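Local coordinates for AhlC (Aeromonas hydrophila, PDB 6H2D), which is probably one component of a tripartite alpha-helical pore-forming toxin that acts on target-cell membranes, at residues R61-L66 against T256-L261. Numbering follows the deposited sequence.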
loop_
_atom_site.group_PDB
_atom_site.type_symbol
_atom_site.label_atom_id
_atom_site.label_comp_id
_atom_site.label_asym_id
_atom_site.label_seq_id
_atom_site.Cartn_x
_atom_site.Cartn_y
_atom_site.Cartn_z
ATOM N N ARG D 61 -47.010 -8.843 -1.144
ATOM C CA ARG D 61 -48.447 -8.615 -0.894
ATOM C C ARG D 61 -48.989 -7.484 -1.778
ATOM O O ARG D 61 -50.059 -7.609 -2.377
ATOM C CB ARG D 61 -48.744 -8.268 0.569
ATOM C CG ARG D 61 -48.555 -9.432 1.528
ATOM C CD ARG D 61 -49.014 -9.113 2.938
ATOM N NE ARG D 61 -48.338 -7.969 3.546
ATOM C CZ ARG D 61 -47.486 -8.023 4.572
ATOM N NH1 ARG D 61 -47.150 -9.186 5.107
ATOM N NH2 ARG D 61 -46.983 -6.900 5.065
ATOM N N LEU D 62 -48.267 -6.365 -1.846
ATOM C CA LEU D 62 -48.766 -5.224 -2.599
ATOM C C LEU D 62 -48.578 -5.479 -4.111
ATOM O O LEU D 62 -49.268 -4.887 -4.936
ATOM C CB LEU D 62 -48.059 -3.966 -2.088
ATOM C CG LEU D 62 -48.407 -2.663 -2.801
ATOM C CD1 LEU D 62 -49.904 -2.407 -2.789
ATOM C CD2 LEU D 62 -47.676 -1.477 -2.184
ATOM N N GLU D 63 -47.674 -6.396 -4.481
ATOM C CA GLU D 63 -47.409 -6.672 -5.904
ATOM C C GLU D 63 -48.659 -7.307 -6.512
ATOM O O GLU D 63 -49.202 -6.804 -7.484
ATOM C CB GLU D 63 -46.194 -7.584 -6.127
ATOM C CG GLU D 63 -45.879 -7.826 -7.601
ATOM C CD GLU D 63 -44.858 -8.909 -7.918
ATOM O OE1 GLU D 63 -44.818 -9.928 -7.182
ATOM O OE2 GLU D 63 -44.115 -8.743 -8.919
ATOM N N LEU D 64 -49.118 -8.405 -5.919
ATOM C CA LEU D 64 -50.307 -9.060 -6.423
ATOM C C LEU D 64 -51.505 -8.085 -6.456
ATOM O O LEU D 64 -52.177 -7.958 -7.477
ATOM C CB LEU D 64 -50.601 -10.275 -5.550
ATOM C CG LEU D 64 -51.654 -11.209 -6.121
ATOM C CD1 LEU D 64 -51.191 -11.749 -7.457
ATOM C CD2 LEU D 64 -51.958 -12.342 -5.151
ATOM N N GLN D 65 -51.769 -7.382 -5.344
ATOM C CA GLN D 65 -52.884 -6.407 -5.234
ATOM C C GLN D 65 -52.856 -5.381 -6.378
ATOM O O GLN D 65 -53.898 -4.847 -6.735
ATOM C CB GLN D 65 -52.811 -5.645 -3.911
ATOM C CG GLN D 65 -53.056 -6.523 -2.696
ATOM C CD GLN D 65 -52.790 -5.815 -1.392
ATOM O OE1 GLN D 65 -51.719 -5.246 -1.174
ATOM N NE2 GLN D 65 -53.768 -5.871 -0.499
ATOM N N LEU D 66 -51.665 -5.074 -6.916
ATOM C CA LEU D 66 -51.502 -4.051 -7.967
ATOM C C LEU D 66 -51.755 -4.648 -9.357
ATOM O O LEU D 66 -52.496 -4.058 -10.132
ATOM C CB LEU D 66 -50.108 -3.416 -7.900
ATOM C CG LEU D 66 -49.895 -2.353 -6.822
ATOM C CD1 LEU D 66 -48.582 -1.638 -7.053
ATOM C CD2 LEU D 66 -51.035 -1.350 -6.765
ATOM N N THR D 256 -44.014 -0.376 -10.571
ATOM C CA THR D 256 -42.630 -0.171 -10.956
ATOM C C THR D 256 -41.769 -0.211 -9.694
ATOM O O THR D 256 -40.760 -0.904 -9.658
ATOM C CB THR D 256 -42.411 1.140 -11.724
ATOM O OG1 THR D 256 -43.053 1.037 -13.001
ATOM C CG2 THR D 256 -40.946 1.483 -11.890
ATOM N N GLU D 257 -42.188 0.535 -8.674
ATOM C CA GLU D 257 -41.378 0.728 -7.492
ATOM C C GLU D 257 -41.527 -0.505 -6.586
ATOM O O GLU D 257 -40.642 -0.794 -5.811
ATOM C CB GLU D 257 -41.712 2.051 -6.779
ATOM C CG GLU D 257 -41.462 3.322 -7.601
ATOM C CD GLU D 257 -40.066 3.578 -8.191
ATOM O OE1 GLU D 257 -39.049 3.156 -7.577
ATOM O OE2 GLU D 257 -39.988 4.224 -9.284
ATOM N N VAL D 258 -42.625 -1.250 -6.702
ATOM C CA VAL D 258 -42.747 -2.516 -5.964
ATOM C C VAL D 258 -41.743 -3.525 -6.536
ATOM O O VAL D 258 -41.110 -4.279 -5.809
ATOM C CB VAL D 258 -44.188 -3.068 -5.976
ATOM C CG1 VAL D 258 -44.293 -4.421 -5.278
ATOM C CG2 VAL D 258 -45.148 -2.080 -5.325
ATOM N N ARG D 259 -41.637 -3.549 -7.863
ATOM C CA ARG D 259 -40.759 -4.466 -8.551
ATOM C C ARG D 259 -39.292 -4.197 -8.164
ATOM O O ARG D 259 -38.535 -5.131 -7.994
ATOM C CB ARG D 259 -41.046 -4.366 -10.050
ATOM C CG ARG D 259 -42.327 -5.073 -10.468
ATOM C CD ARG D 259 -42.369 -5.346 -11.969
ATOM N NE ARG D 259 -43.713 -5.437 -12.542
ATOM C CZ ARG D 259 -44.584 -6.398 -12.271
ATOM N NH1 ARG D 259 -44.384 -7.226 -11.258
ATOM N NH2 ARG D 259 -45.654 -6.521 -13.025
ATOM N N THR D 260 -38.909 -2.922 -8.003
ATOM C CA THR D 260 -37.525 -2.523 -7.804
ATOM C C THR D 260 -37.146 -2.761 -6.336
ATOM O O THR D 260 -36.042 -3.204 -6.022
ATOM C CB THR D 260 -37.303 -1.052 -8.201
ATOM O OG1 THR D 260 -37.943 -0.208 -7.246
ATOM C CG2 THR D 260 -37.852 -0.703 -9.561
ATOM N N LEU D 261 -38.065 -2.395 -5.441
ATOM C CA LEU D 261 -38.017 -2.780 -4.052
ATOM C C LEU D 261 -37.489 -4.211 -3.954
ATOM O O LEU D 261 -36.442 -4.435 -3.340
ATOM C CB LEU D 261 -39.438 -2.689 -3.502
ATOM C CG LEU D 261 -39.599 -2.269 -2.055
ATOM C CD1 LEU D 261 -38.787 -1.019 -1.765
ATOM C CD2 LEU D 261 -41.075 -2.062 -1.751
#
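Val-258 meets Leu-62, Glu-63 and Leu-66 where two helices of an elongated helical bundle pack nearly antiparallel. Helix 28-66 ends here against helix 246-264, the last helix modelled. The axes of the two segments, 61-66 and 256-261, approach to 9.7 Å. They cross at -149°. The two branches of Val-258 divide the work. CG1, anti to the backbone N, lies 3.8 Å from CB of Glu-63. CG2 turns to the two leucines, one helical turn apart. It lies 3.9 Å from CD1 of Leu-66 and 4.1 Å from CD2 of Leu-62. Leu-66 also touches Phe-251 and Ala-254, which extends this apolar seam along helix 246-264. Beside the seam, a salt bridge joins the helices. Glu-63 has CG anti to its N (chi1 -178°) and runs on extended, which carries its carboxylate across to Arg-259. Thr-174 of the second subunit packs against the arginine. The side chains of Glu-63 and Arg-259 cross at about a right angle. Their flat ends are turned 72° apart, and OE2 is the carboxylate oxygen that makes the bridge. Glu-63 OE2 sits at the guanidinium edge, in its plane, 2.8 Å from NH1 of Arg-259.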